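Local coordinates for protein dihydrofolate reductase (Moritella profunda, PDB 3IA5) that binds NADP(H) and probably catalyses the reduction of 7,8-dihydrofolate to tetrahydrofolate, a central step of folate metabolism, at residues 4-9 / 111-116; 135-140 / 154-159; 25-30 / 147-152; 8-13 / 117-122. All coordinates share one frame; numbering follows the deposited sequence.

Contact 1: 4-9 / 111-116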
loop_
_atom_site.group_PDB
_atom_site.type_symbol
_atom_site.label_atom_id
_atom_site.label_comp_id
_atom_site.label_asym_id
_atom_site.label_seq_id
_atom_site.Cartn_x
_atom_site.Cartn_y
_atom_site.Cartn_z
ATOM N N SER A 4 7.335 1.974 5.202
ATOM C CA SER A 4 5.984 1.544 5.483
ATOM C C SER A 4 5.338 0.926 4.245
ATOM O O SER A 4 5.705 1.261 3.118
ATOM C CB SER A 4 5.149 2.746 5.945
ATOM O OG SER A 4 5.661 3.267 7.155
ATOM N N MET A 5 4.378 0.022 4.463
ATOM C CA MET A 5 3.553 -0.496 3.365
ATOM C C MET A 5 2.088 -0.161 3.622
ATOM O O MET A 5 1.643 -0.186 4.762
ATOM C CB MET A 5 3.763 -2.011 3.180
ATOM C CG MET A 5 5.246 -2.423 3.183
ATOM S SD MET A 5 5.662 -3.865 2.184
ATOM C CE MET A 5 4.675 -5.152 3.006
ATOM N N ILE A 6 1.348 0.177 2.577
ATOM C CA ILE A 6 -0.051 0.466 2.745
ATOM C C ILE A 6 -0.897 -0.344 1.751
ATOM O O ILE A 6 -0.580 -0.428 0.577
ATOM C CB ILE A 6 -0.377 1.999 2.693
ATOM C CG1 ILE A 6 -1.895 2.230 2.861
ATOM C CG2 ILE A 6 0.131 2.665 1.397
ATOM C CD1 ILE A 6 -2.231 3.694 3.176
ATOM N N ALA A 7 -1.967 -0.954 2.267
ATOM C CA ALA A 7 -2.814 -1.851 1.501
ATOM C C ALA A 7 -4.226 -1.934 2.100
ATOM O O ALA A 7 -4.458 -1.626 3.284
ATOM C CB ALA A 7 -2.173 -3.261 1.448
ATOM N N ALA A 8 -5.149 -2.365 1.261
ATOM C CA ALA A 8 -6.489 -2.674 1.641
ATOM C C ALA A 8 -6.602 -4.188 1.458
ATOM O O ALA A 8 -6.272 -4.700 0.398
ATOM C CB ALA A 8 -7.511 -1.925 0.744
ATOM N N LEU A 9 -7.107 -4.855 2.492
ATOM C CA LEU A 9 -7.167 -6.303 2.632
ATOM C C LEU A 9 -8.588 -6.754 3.107
ATOM O O LEU A 9 -9.159 -6.183 4.066
ATOM C CB LEU A 9 -6.160 -6.721 3.717
ATOM C CG LEU A 9 -4.671 -7.043 3.500
ATOM C CD1 LEU A 9 -3.875 -5.877 3.009
ATOM C CD2 LEU A 9 -4.053 -7.552 4.813
ATOM N N ARG A 111 6.462 -0.480 9.322
ATOM C CA ARG A 111 5.063 -0.216 9.599
ATOM C C ARG A 111 4.190 -0.798 8.502
ATOM O O ARG A 111 4.572 -0.813 7.335
ATOM C CB ARG A 111 4.751 1.306 9.673
ATOM C CG ARG A 111 5.507 2.107 10.766
ATOM C CD ARG A 111 5.246 3.611 10.601
ATOM N NE ARG A 111 5.557 4.323 11.826
ATOM C CZ ARG A 111 5.513 5.641 11.972
ATOM N NH1 ARG A 111 5.150 6.435 10.972
ATOM N NH2 ARG A 111 5.844 6.156 13.141
ATOM N N LEU A 112 3.003 -1.238 8.889
ATOM C CA LEU A 112 1.954 -1.572 7.925
ATOM C C LEU A 112 0.695 -0.749 8.196
ATOM O O LEU A 112 0.177 -0.714 9.323
ATOM C CB LEU A 112 1.622 -3.048 7.987
ATOM C CG LEU A 112 2.801 -4.025 7.897
ATOM C CD1 LEU A 112 2.316 -5.458 8.182
ATOM C CD2 LEU A 112 3.435 -3.943 6.544
ATOM N N TYR A 113 0.196 -0.127 7.138
ATOM C CA TYR A 113 -1.007 0.663 7.184
ATOM C C TYR A 113 -2.060 -0.184 6.470
ATOM O O TYR A 113 -2.053 -0.263 5.244
ATOM C CB TYR A 113 -0.835 1.960 6.398
ATOM C CG TYR A 113 0.035 3.060 6.975
ATOM C CD1 TYR A 113 -0.502 4.310 7.243
ATOM C CD2 TYR A 113 1.392 2.877 7.163
ATOM C CE1 TYR A 113 0.291 5.355 7.709
ATOM C CE2 TYR A 113 2.199 3.895 7.638
ATOM C CZ TYR A 113 1.652 5.142 7.913
ATOM O OH TYR A 113 2.476 6.157 8.375
ATOM N N LEU A 114 -2.951 -0.802 7.244
ATOM C CA LEU A 114 -3.900 -1.792 6.728
ATOM C C LEU A 114 -5.363 -1.429 6.952
ATOM O O LEU A 114 -5.831 -1.268 8.088
ATOM C CB LEU A 114 -3.636 -3.151 7.372
ATOM C CG LEU A 114 -2.185 -3.650 7.312
ATOM C CD1 LEU A 114 -2.103 -5.004 8.046
ATOM C CD2 LEU A 114 -1.714 -3.762 5.838
ATOM N N THR A 115 -6.085 -1.311 5.855
ATOM C CA THR A 115 -7.523 -1.182 5.916
ATOM C C THR A 115 -8.120 -2.581 5.799
ATOM O O THR A 115 -8.136 -3.165 4.704
ATOM C CB THR A 115 -8.016 -0.319 4.773
ATOM O OG1 THR A 115 -7.488 1.006 4.912
ATOM C CG2 THR A 115 -9.588 -0.285 4.757
ATOM N N HIS A 116 -8.529 -3.145 6.929
ATOM C CA HIS A 116 -9.161 -4.463 6.945
ATOM C C HIS A 116 -10.636 -4.268 6.577
ATOM O O HIS A 116 -11.389 -3.662 7.360
ATOM C CB HIS A 116 -9.058 -5.129 8.329
ATOM C CG HIS A 116 -7.642 -5.355 8.825
ATOM N ND1 HIS A 116 -6.863 -6.419 8.414
ATOM C CD2 HIS A 116 -6.902 -4.696 9.756
ATOM C CE1 HIS A 116 -5.697 -6.393 9.046
ATOM N NE2 HIS A 116 -5.694 -5.359 9.864
HETATM O O HOH W 1 -4.876 1.258 4.306
#

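Contact 2: 135-140 / 154-159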
loop_
_atom_site.group_PDB
_atom_site.type_symbol
_atom_site.label_atom_id
_atom_site.label_comp_id
_atom_site.label_asym_id
_atom_site.label_seq_id
_atom_site.Cartn_x
_atom_site.Cartn_y
_atom_site.Cartn_z
ATOM N N TRP A 135 4.380 -7.534 15.862
ATOM C CA TRP A 135 3.867 -6.170 15.631
ATOM C C TRP A 135 3.101 -5.601 16.826
ATOM O O TRP A 135 2.404 -6.334 17.499
ATOM C CB TRP A 135 2.890 -6.172 14.438
ATOM C CG TRP A 135 3.477 -6.737 13.186
ATOM C CD1 TRP A 135 3.470 -8.045 12.790
ATOM C CD2 TRP A 135 4.165 -6.008 12.163
ATOM N NE1 TRP A 135 4.115 -8.177 11.590
ATOM C CE2 TRP A 135 4.558 -6.941 11.183
ATOM C CE3 TRP A 135 4.500 -4.649 11.986
ATOM C CZ2 TRP A 135 5.261 -6.573 10.039
ATOM C CZ3 TRP A 135 5.208 -4.290 10.858
ATOM C CH2 TRP A 135 5.565 -5.253 9.885
ATOM N N GLN A 136 3.213 -4.290 17.062
ATOM C CA GLN A 136 2.288 -3.569 17.931
ATOM C C GLN A 136 1.357 -2.684 17.114
ATOM O O GLN A 136 1.733 -2.127 16.071
ATOM C CB GLN A 136 3.034 -2.695 18.958
ATOM C CG GLN A 136 3.831 -3.456 20.000
ATOM C CD GLN A 136 3.199 -3.470 21.401
ATOM O OE1 GLN A 136 1.971 -3.511 21.558
ATOM N NE2 GLN A 136 4.053 -3.456 22.428
ATOM N N GLU A 137 0.127 -2.539 17.592
ATOM C CA GLU A 137 -0.795 -1.618 16.955
ATOM C C GLU A 137 -0.637 -0.236 17.590
ATOM O O GLU A 137 -0.807 -0.074 18.779
ATOM C CB GLU A 137 -2.238 -2.098 17.082
ATOM C CG GLU A 137 -3.206 -1.453 16.061
ATOM C CD GLU A 137 -4.634 -1.987 16.177
ATOM O OE1 GLU A 137 -5.221 -1.892 17.270
ATOM O OE2 GLU A 137 -5.169 -2.496 15.180
ATOM N N ILE A 138 -0.264 0.734 16.775
ATOM C CA ILE A 138 -0.113 2.116 17.187
ATOM C C ILE A 138 -1.491 2.785 17.235
ATOM O O ILE A 138 -1.751 3.677 18.056
ATOM C CB ILE A 138 0.759 2.873 16.139
ATOM C CG1 ILE A 138 2.156 2.293 16.095
ATOM C CG2 ILE A 138 0.873 4.391 16.466
ATOM C CD1 ILE A 138 3.013 3.006 15.075
ATOM N N GLU A 139 -2.366 2.368 16.318
ATOM C CA GLU A 139 -3.677 2.969 16.241
ATOM C C GLU A 139 -4.643 2.158 15.402
ATOM O O GLU A 139 -4.240 1.342 14.538
ATOM C CB GLU A 139 -3.578 4.390 15.678
ATOM C CG GLU A 139 -3.341 4.431 14.183
ATOM C CD GLU A 139 -3.802 5.731 13.547
ATOM O OE1 GLU A 139 -5.015 5.917 13.343
ATOM O OE2 GLU A 139 -2.944 6.566 13.225
ATOM N N HIS A 140 -5.925 2.406 15.639
ATOM C CA HIS A 140 -6.968 1.881 14.753
ATOM C C HIS A 140 -8.170 2.793 14.719
ATOM O O HIS A 140 -8.390 3.580 15.644
ATOM C CB HIS A 140 -7.378 0.456 15.142
ATOM C CG HIS A 140 -8.060 0.361 16.470
ATOM N ND1 HIS A 140 -7.376 0.142 17.648
ATOM C CD2 HIS A 140 -9.369 0.450 16.811
ATOM C CE1 HIS A 140 -8.229 0.106 18.648
ATOM N NE2 HIS A 140 -9.449 0.276 18.166
ATOM N N ARG A 154 -12.013 -1.548 9.165
ATOM C CA ARG A 154 -11.152 -1.035 10.208
ATOM C C ARG A 154 -9.711 -0.728 9.696
ATOM O O ARG A 154 -9.026 -1.600 9.128
ATOM C CB ARG A 154 -11.086 -2.040 11.326
ATOM C CG ARG A 154 -10.197 -1.656 12.483
ATOM C CD ARG A 154 -10.118 -2.878 13.394
ATOM N NE ARG A 154 -8.914 -2.900 14.208
ATOM C CZ ARG A 154 -8.938 -2.781 15.519
ATOM N NH1 ARG A 154 -10.112 -2.637 16.115
ATOM N NH2 ARG A 154 -7.815 -2.821 16.221
ATOM N N PHE A 155 -9.284 0.520 9.885
ATOM C CA PHE A 155 -7.920 0.922 9.604
ATOM C C PHE A 155 -7.050 0.609 10.785
ATOM O O PHE A 155 -7.412 0.898 11.921
ATOM C CB PHE A 155 -7.784 2.425 9.331
ATOM C CG PHE A 155 -6.332 2.869 9.263
ATOM C CD1 PHE A 155 -5.583 2.678 8.090
ATOM C CD2 PHE A 155 -5.690 3.384 10.404
ATOM C CE1 PHE A 155 -4.213 3.046 8.050
ATOM C CE2 PHE A 155 -4.366 3.748 10.363
ATOM C CZ PHE A 155 -3.620 3.589 9.187
ATOM N N SER A 156 -5.876 0.052 10.507
ATOM C CA SER A 156 -4.925 -0.306 11.540
ATOM C C SER A 156 -3.491 0.048 11.090
ATOM O O SER A 156 -3.122 -0.145 9.933
ATOM C CB SER A 156 -5.050 -1.780 11.918
ATOM O OG SER A 156 -3.943 -2.175 12.696
ATOM N N LEU A 157 -2.734 0.651 12.003
ATOM C CA LEU A 157 -1.313 0.925 11.814
ATOM C C LEU A 157 -0.536 0.042 12.764
ATOM O O LEU A 157 -0.553 0.256 13.965
ATOM C CB LEU A 157 -1.007 2.395 12.098
ATOM C CG LEU A 157 0.436 2.946 11.985
ATOM C CD1 LEU A 157 1.116 2.568 10.704
ATOM C CD2 LEU A 157 0.405 4.457 12.121
ATOM N N LEU A 158 0.126 -0.963 12.205
ATOM C CA LEU A 158 1.052 -1.823 12.921
ATOM C C LEU A 158 2.524 -1.329 12.864
ATOM O O LEU A 158 3.030 -0.849 11.813
ATOM C CB LEU A 158 0.952 -3.236 12.351
ATOM C CG LEU A 158 -0.449 -3.877 12.311
ATOM C CD1 LEU A 158 -0.394 -5.318 11.780
ATOM C CD2 LEU A 158 -1.048 -3.852 13.722
ATOM N N GLU A 159 3.215 -1.462 13.986
ATOM C CA GLU A 159 4.644 -1.174 14.024
ATOM C C GLU A 159 5.407 -2.433 14.417
ATOM O O GLU A 159 4.993 -3.180 15.300
ATOM C CB GLU A 159 5.004 0.006 14.951
ATOM C CG GLU A 159 6.375 0.652 14.549
ATOM C CD GLU A 159 6.688 1.972 15.254
ATOM O OE1 GLU A 159 7.102 1.944 16.439
ATOM O OE2 GLU A 159 6.533 3.036 14.616
#

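Contact 3: 25-30 / 147-152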
loop_
_atom_site.group_PDB
_atom_site.type_symbol
_atom_site.label_atom_id
_atom_site.label_comp_id
_atom_site.label_asym_id
_atom_site.label_seq_id
_atom_site.Cartn_x
_atom_site.Cartn_y
_atom_site.Cartn_z
ATOM N N LEU A 25 -15.371 -0.001 -2.078
ATOM C CA LEU A 25 -15.133 0.695 -0.812
ATOM C C LEU A 25 -14.369 1.994 -1.076
ATOM O O LEU A 25 -13.176 2.079 -0.814
ATOM C CB LEU A 25 -14.366 -0.169 0.195
ATOM C CG LEU A 25 -14.605 0.278 1.654
ATOM C CD1 LEU A 25 -15.691 -0.557 2.359
ATOM C CD2 LEU A 25 -13.318 0.290 2.478
ATOM N N PRO A 26 -15.062 2.996 -1.623
ATOM C CA PRO A 26 -14.462 4.277 -2.019
ATOM C C PRO A 26 -13.781 4.938 -0.828
ATOM O O PRO A 26 -12.821 5.663 -1.026
ATOM C CB PRO A 26 -15.657 5.105 -2.496
ATOM C CG PRO A 26 -16.699 4.071 -2.907
ATOM C CD PRO A 26 -16.475 2.871 -2.023
ATOM N N ALA A 27 -14.221 4.638 0.388
ATOM C CA ALA A 27 -13.550 5.159 1.591
ATOM C C ALA A 27 -12.043 4.829 1.685
ATOM O O ALA A 27 -11.279 5.583 2.308
ATOM C CB ALA A 27 -14.254 4.660 2.842
ATOM N N GLU A 28 -11.632 3.691 1.112
ATOM C CA GLU A 28 -10.226 3.281 1.149
ATOM C C GLU A 28 -9.312 4.334 0.509
ATOM O O GLU A 28 -8.167 4.530 0.938
ATOM C CB GLU A 28 -10.005 1.896 0.477
ATOM C CG GLU A 28 -9.786 1.947 -1.024
ATOM C CD GLU A 28 -9.717 0.543 -1.661
ATOM O OE1 GLU A 28 -9.345 0.383 -2.845
ATOM O OE2 GLU A 28 -10.050 -0.414 -0.969
ATOM N N LEU A 29 -9.827 5.010 -0.505
ATOM C CA LEU A 29 -9.047 5.995 -1.208
ATOM C C LEU A 29 -8.876 7.235 -0.343
ATOM O O LEU A 29 -7.835 7.883 -0.393
ATOM C CB LEU A 29 -9.669 6.336 -2.570
ATOM C CG LEU A 29 -9.812 5.124 -3.496
ATOM C CD1 LEU A 29 -10.503 5.512 -4.820
ATOM C CD2 LEU A 29 -8.464 4.460 -3.750
ATOM N N GLN A 30 -9.880 7.546 0.468
ATOM C CA GLN A 30 -9.751 8.657 1.423
ATOM C C GLN A 30 -8.659 8.357 2.425
ATOM O O GLN A 30 -7.834 9.211 2.736
ATOM C CB GLN A 30 -11.060 8.906 2.177
ATOM C CG GLN A 30 -12.173 9.361 1.262
ATOM C CD GLN A 30 -11.806 10.654 0.524
ATOM O OE1 GLN A 30 -11.905 10.729 -0.704
ATOM N NE2 GLN A 30 -11.361 11.668 1.278
ATOM N N ASP A 147 -23.735 4.443 2.859
ATOM C CA ASP A 147 -24.432 4.525 1.584
ATOM C C ASP A 147 -23.521 4.203 0.404
ATOM O O ASP A 147 -23.973 3.730 -0.653
ATOM C CB ASP A 147 -25.031 5.922 1.418
ATOM N N LYS A 148 -22.232 4.461 0.588
ATOM C CA LYS A 148 -21.285 4.284 -0.497
ATOM C C LYS A 148 -20.332 3.124 -0.223
ATOM O O LYS A 148 -19.744 2.575 -1.164
ATOM C CB LYS A 148 -20.529 5.594 -0.738
ATOM C CG LYS A 148 -21.474 6.769 -0.975
ATOM C CD LYS A 148 -20.829 8.111 -0.688
ATOM C CE LYS A 148 -19.698 8.414 -1.670
ATOM N NZ LYS A 148 -19.010 9.723 -1.357
ATOM N N ASN A 149 -20.198 2.759 1.059
ATOM C CA ASN A 149 -19.289 1.692 1.479
ATOM C C ASN A 149 -20.025 0.518 2.107
ATOM O O ASN A 149 -20.288 0.517 3.309
ATOM C CB ASN A 149 -18.202 2.225 2.438
ATOM C CG ASN A 149 -17.463 3.414 1.858
ATOM O OD1 ASN A 149 -16.508 3.251 1.105
ATOM N ND2 ASN A 149 -17.916 4.632 2.200
ATOM N N PRO A 150 -20.331 -0.504 1.294
ATOM C CA PRO A 150 -21.231 -1.593 1.692
ATOM C C PRO A 150 -20.664 -2.551 2.744
ATOM O O PRO A 150 -21.332 -3.499 3.083
ATOM C CB PRO A 150 -21.472 -2.370 0.390
ATOM C CG PRO A 150 -20.602 -1.747 -0.668
ATOM C CD PRO A 150 -19.809 -0.638 -0.078
ATOM N N HIS A 151 -19.460 -2.310 3.243
ATOM C CA HIS A 151 -18.859 -3.176 4.237
ATOM C C HIS A 151 -18.452 -2.340 5.433
ATOM O O HIS A 151 -18.210 -1.153 5.284
ATOM C CB HIS A 151 -17.617 -3.862 3.642
ATOM C CG HIS A 151 -17.908 -4.581 2.355
ATOM N ND1 HIS A 151 -18.671 -5.720 2.303
ATOM C CD2 HIS A 151 -17.584 -4.264 1.078
ATOM C CE1 HIS A 151 -18.790 -6.100 1.031
ATOM N NE2 HIS A 151 -18.148 -5.231 0.277
ATOM N N ASN A 152 -18.396 -2.954 6.604
ATOM C CA ASN A 152 -17.655 -2.381 7.710
ATOM C C ASN A 152 -16.163 -2.532 7.380
ATOM O O ASN A 152 -15.757 -3.474 6.673
ATOM C CB ASN A 152 -17.951 -3.111 9.027
ATOM C CG ASN A 152 -19.439 -3.059 9.421
ATOM O OD1 ASN A 152 -20.157 -2.105 9.106
ATOM N ND2 ASN A 152 -19.895 -4.099 10.085
#

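Contact 4: 8-13 / 117-122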
loop_
_atom_site.group_PDB
_atom_site.type_symbol
_atom_site.label_atom_id
_atom_site.label_comp_id
_atom_site.label_asym_id
_atom_site.label_seq_id
_atom_site.Cartn_x
_atom_site.Cartn_y
_atom_site.Cartn_z
ATOM N N ALA A 8 -5.149 -2.365 1.261
ATOM C CA ALA A 8 -6.489 -2.674 1.641
ATOM C C ALA A 8 -6.602 -4.188 1.458
ATOM O O ALA A 8 -6.272 -4.700 0.398
ATOM C CB ALA A 8 -7.511 -1.925 0.744
ATOM N N LEU A 9 -7.107 -4.855 2.492
ATOM C CA LEU A 9 -7.167 -6.303 2.632
ATOM C C LEU A 9 -8.588 -6.754 3.107
ATOM O O LEU A 9 -9.159 -6.183 4.066
ATOM C CB LEU A 9 -6.160 -6.721 3.717
ATOM C CG LEU A 9 -4.671 -7.043 3.500
ATOM C CD1 LEU A 9 -3.875 -5.877 3.009
ATOM C CD2 LEU A 9 -4.053 -7.552 4.813
ATOM N N ALA A 10 -9.156 -7.776 2.450
ATOM C CA ALA A 10 -10.342 -8.461 2.988
ATOM C C ALA A 10 -9.882 -9.413 4.059
ATOM O O ALA A 10 -8.697 -9.448 4.358
ATOM C CB ALA A 10 -11.059 -9.228 1.896
ATOM N N ASN A 11 -10.812 -10.189 4.628
ATOM C CA ASN A 11 -10.468 -11.233 5.571
ATOM C C ASN A 11 -9.404 -12.188 4.995
ATOM O O ASN A 11 -9.387 -12.496 3.798
ATOM C CB ASN A 11 -11.701 -12.069 5.909
ATOM C CG ASN A 11 -12.756 -11.284 6.705
ATOM O OD1 ASN A 11 -12.466 -10.260 7.314
ATOM N ND2 ASN A 11 -13.983 -11.776 6.691
ATOM N N ASN A 12 -8.508 -12.636 5.853
ATOM C CA ASN A 12 -7.521 -13.609 5.432
ATOM C C ASN A 12 -6.623 -13.121 4.292
ATOM O O ASN A 12 -6.148 -13.915 3.508
ATOM C CB ASN A 12 -8.238 -14.909 5.088
ATOM C CG ASN A 12 -8.898 -15.502 6.305
ATOM O OD1 ASN A 12 -8.254 -15.648 7.325
ATOM N ND2 ASN A 12 -10.186 -15.747 6.237
ATOM N N ARG A 13 -6.412 -11.809 4.234
ATOM C CA ARG A 13 -5.298 -11.199 3.468
ATOM C C ARG A 13 -5.536 -11.103 1.956
ATOM O O ARG A 13 -4.672 -10.682 1.210
ATOM C CB ARG A 13 -3.920 -11.814 3.833
ATOM C CG ARG A 13 -3.454 -11.453 5.304
ATOM C CD ARG A 13 -2.392 -12.442 5.845
ATOM N NE ARG A 13 -1.602 -12.830 4.704
ATOM C CZ ARG A 13 -1.446 -14.059 4.224
ATOM N NH1 ARG A 13 -1.927 -15.146 4.832
ATOM N NH2 ARG A 13 -0.741 -14.165 3.136
ATOM N N ILE A 117 -11.029 -4.725 5.386
ATOM C CA ILE A 117 -12.439 -4.753 4.979
ATOM C C ILE A 117 -13.114 -6.061 5.460
ATOM O O ILE A 117 -12.618 -7.171 5.211
ATOM C CB ILE A 117 -12.561 -4.558 3.476
ATOM C CG1 ILE A 117 -11.682 -3.365 3.063
ATOM C CG2 ILE A 117 -14.022 -4.360 3.034
ATOM C CD1 ILE A 117 -11.714 -3.056 1.609
ATOM N N GLU A 118 -14.214 -5.914 6.188
ATOM C CA GLU A 118 -14.891 -7.053 6.831
ATOM C C GLU A 118 -15.711 -7.801 5.783
ATOM O O GLU A 118 -16.911 -7.545 5.595
ATOM C CB GLU A 118 -15.793 -6.584 7.969
ATOM C CG GLU A 118 -16.455 -7.740 8.749
ATOM C CD GLU A 118 -17.553 -7.275 9.715
ATOM O OE1 GLU A 118 -18.345 -6.371 9.363
ATOM O OE2 GLU A 118 -17.629 -7.820 10.836
ATOM N N LEU A 119 -15.039 -8.746 5.129
ATOM C CA LEU A 119 -15.490 -9.338 3.882
ATOM C C LEU A 119 -14.742 -10.644 3.628
ATOM O O LEU A 119 -13.503 -10.674 3.647
ATOM C CB LEU A 119 -15.154 -8.367 2.736
ATOM C CG LEU A 119 -15.007 -8.991 1.365
ATOM C CD1 LEU A 119 -16.406 -9.519 0.951
ATOM C CD2 LEU A 119 -14.529 -7.959 0.389
ATOM N N THR A 120 -15.503 -11.704 3.388
ATOM C CA THR A 120 -14.963 -12.960 2.907
ATOM C C THR A 120 -15.183 -13.060 1.395
ATOM O O THR A 120 -16.324 -12.999 0.917
ATOM C CB THR A 120 -15.601 -14.164 3.607
ATOM O OG1 THR A 120 -15.165 -14.189 4.967
ATOM C CG2 THR A 120 -15.173 -15.450 2.920
ATOM N N THR A 121 -14.086 -13.174 0.648
ATOM C CA THR A 121 -14.152 -13.206 -0.823
ATOM C C THR A 121 -13.254 -14.302 -1.403
ATOM O O THR A 121 -12.271 -14.709 -0.779
ATOM C CB THR A 121 -13.733 -11.847 -1.419
ATOM O OG1 THR A 121 -13.669 -11.929 -2.845
ATOM C CG2 THR A 121 -12.342 -11.399 -0.850
ATOM N N GLU A 122 -13.615 -14.777 -2.592
ATOM C CA GLU A 122 -12.701 -15.536 -3.430
ATOM C C GLU A 122 -11.486 -14.631 -3.736
ATOM O O GLU A 122 -11.632 -13.406 -3.833
ATOM C CB GLU A 122 -13.412 -15.964 -4.731
ATOM C CG GLU A 122 -12.912 -17.263 -5.406
ATOM C CD GLU A 122 -13.796 -17.718 -6.621
ATOM O OE1 GLU A 122 -13.869 -17.029 -7.679
ATOM O OE2 GLU A 122 -14.434 -18.789 -6.518
HETATM O O HOH W 2 -11.582 -13.340 2.162
HETATM O O HOH W 3 -10.879 -8.189 7.705
#

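Contact 1: 4-9 / 111-116
Ile-6 lays its CG1 branch over the root of the Tyr-113 side chain, CG1 to CB 3.7 Å, because a chi1 of 179° swings that branch opposite the backbone N. The ring of Tyr-113 runs on to Ser-4, whose OG sits at the ring edge, 3.6 Å from CE2. The same hydroxyl rests against the aliphatic part of Arg-111, 3.3 Å from its CB. The polar ends of Ser-4, Tyr-113 and Arg-111 all converge on Glu-92 of strand 92-95, and Arg-111 is also paired with Glu-159; so many donors would be expected to keep the carboxylate of Glu-92 charged. On the other face the packing is apolar. Met-5 and Leu-112 stand side by side, and the bends in the methionine chain bring CE, like CB, to 3.9 Å from Leu-112 CD2. Further along, Leu-9 CD1 meets Leu-114 CD2 at 4.1 Å. Between the faces run five backbone hydrogen bonds, the shortest from Tyr-113 N to Met-5 O at 2.8 Å. Ala-7 O takes a second donor, a water that also bonds Thr-115 OG1 at 2.7 Å. Two neighbouring parallel strands in register are typical of the central sheet of the dihydrofolate reductase fold, in which strand 2-9 delivers Ala-8 to the NADPH site.

Contact 2: 135-140 / 154-159
Leu-157, buried, packs against the bulged part of the neighbouring strand, its CB 3.7 Å from Glu-139 CG and its CG 4.0 Å from Ile-138 CD1. With Leu-158 it forms the tight part of the contact. Leu-157 also serves the bulge with both backbone polar atoms, accepting from Ile-138 N and donating to Glu-139 O. Leu-158, on the face of Glu-137, sets its CB 3.8 Å from Trp-135 CE3, while the indole NE1 is held by Tyr-130 O.

Solvent lies toward the outer strand, where Ile-138 and His-140 are exposed. The antiparallel register slips by one residue between Glu-137 and Glu-139, a beta bulge that turns Ile-138 toward the partner strand and lets its CD1 rest on Glu-159 CB at 3.6 Å. Glu-137 OE2 is gripped twice: buried Ser-156 donates from OG to its anti lone pair at 2.8 Å, and Arg-154 NH2 reaches its syn lone pair at 2.9 Å, with OE2 close to the guanidinium plane. That guanidinium then lies flat on the imidazole of His-140, centres 3.7 Å apart and planes at 12°. The ring is brought there by a chi1 of 66°, which tucks CG between the backbone N and the carbonyl carbon. A weak bond from His-140 ND1 to Glu-137 OE1 completes the triangle. Arg-154 thus spends an edge on charge and a face on stacking; the carboxylate would probably balance the guanidinium and ease the placing of a histidine upon it.

Contact 3: 25-30 / 147-152
Asn-149 turns its CG opposite its own carbonyl carbon (chi1 -53°), and a chi2 of -85° then directs OD1 at the backbone of Pro-26 and Ala-27. Leu-25, meanwhile, throws its branch away from its backbone N, which carries CD1 to 3.7 Å from Asn-149 CB; the two side chains cross at about a right angle. OD1 accepts a hydrogen bond from Ala-27 N at 2.8 Å, with 164° at the hydrogen and the donor tilted somewhat from the carbonyl plane. The fit round this oxygen is snug: Ala-27 CB stands 3.2 Å from OD1, and Pro-26 CD, at an equal 3.2 Å, also approaches Lys-148 O at 3.4 Å. Leu-25 CD1 reaches on to His-151 CB at 4.0 Å, coming in at the edge of that residue's ring. Behind the contact, Asp-146 OD1 takes the backbone N-H groups of both Lys-148 and Asn-149, and so steadies the residue that delivers the amide. The one hydrogen bond across the contact, to a side-chain oxygen, links the loop between strands 135-143 and 153-160 to the beginning of helix 27-36, where the partial positive charge of a helix start would favour just such an acceptor.

Contact 4: 8-13 / 117-122
The start of the active-site loop that follows the first strand of dihydrofolate reductases meets the FG loop here, with Ala-10 and Asn-11 set against residues from Ile-117 to Thr-121. The sheet pairing of the preceding strands runs out in one last bond, Ile-117 N to Leu-9 O at 2.7 Å. Beyond it the chains are joined by Asn-11, whose N donates to Leu-119 O at 2.9 Å. Its side chain adds a second tie: with chi1 at -68°, CG lies opposite the carbonyl carbon and the amide crosses Thr-120 at about a right angle. ND2 then donates to Thr-120 OG1 at 3.2 Å, a fairly straight bond (164°) with the hydroxyl only 6° out of the amide plane. The other end of the amide is also held, since a water donates to OD1 at 2.6 Å and to Ile-117 O, which is consistent with the amide orientation as modelled. A second water joins Asn-11 O to Thr-121 N.

Ala-10 carries most of the apolar touching. Its methyl presses on Leu-119 O at 3.3 Å and touches Thr-121 CG2 at 3.7 Å, while Leu-119 CG borders it at 4.0 Å. Glu-118 forms the centre of an inverse gamma turn and sends its carboxylate to Asn-152. Ala-8, just upstream, belongs to the NADPH site, and such contact between the two loops beside it is known from bacterial relatives with the dihydrofolate reductase fold.

In the fold
Contacts 1 and 2 lie in one mixed sheet, their centres about 9 Å apart, because strand 111-117 is flanked by strand 2-9 on one side and by strand 153-160 on the other; strand 135-143 then closes that edge. Contact 4 continues contact 1 past the strand ends, sharing Ala-8 and Leu-9, with centres about 13 Å apart. Contact 3 also lies about 13 Å from contact 4, and Ile-117 packs against both Leu-25 and His-151. Along the chain, contacts 1 and 4 both close before contact 2 opens, whereas contact 3 crosses all of them. The loops are thus gathered at the end of the sheet where Ala-8 belongs to the NADPH-binding site.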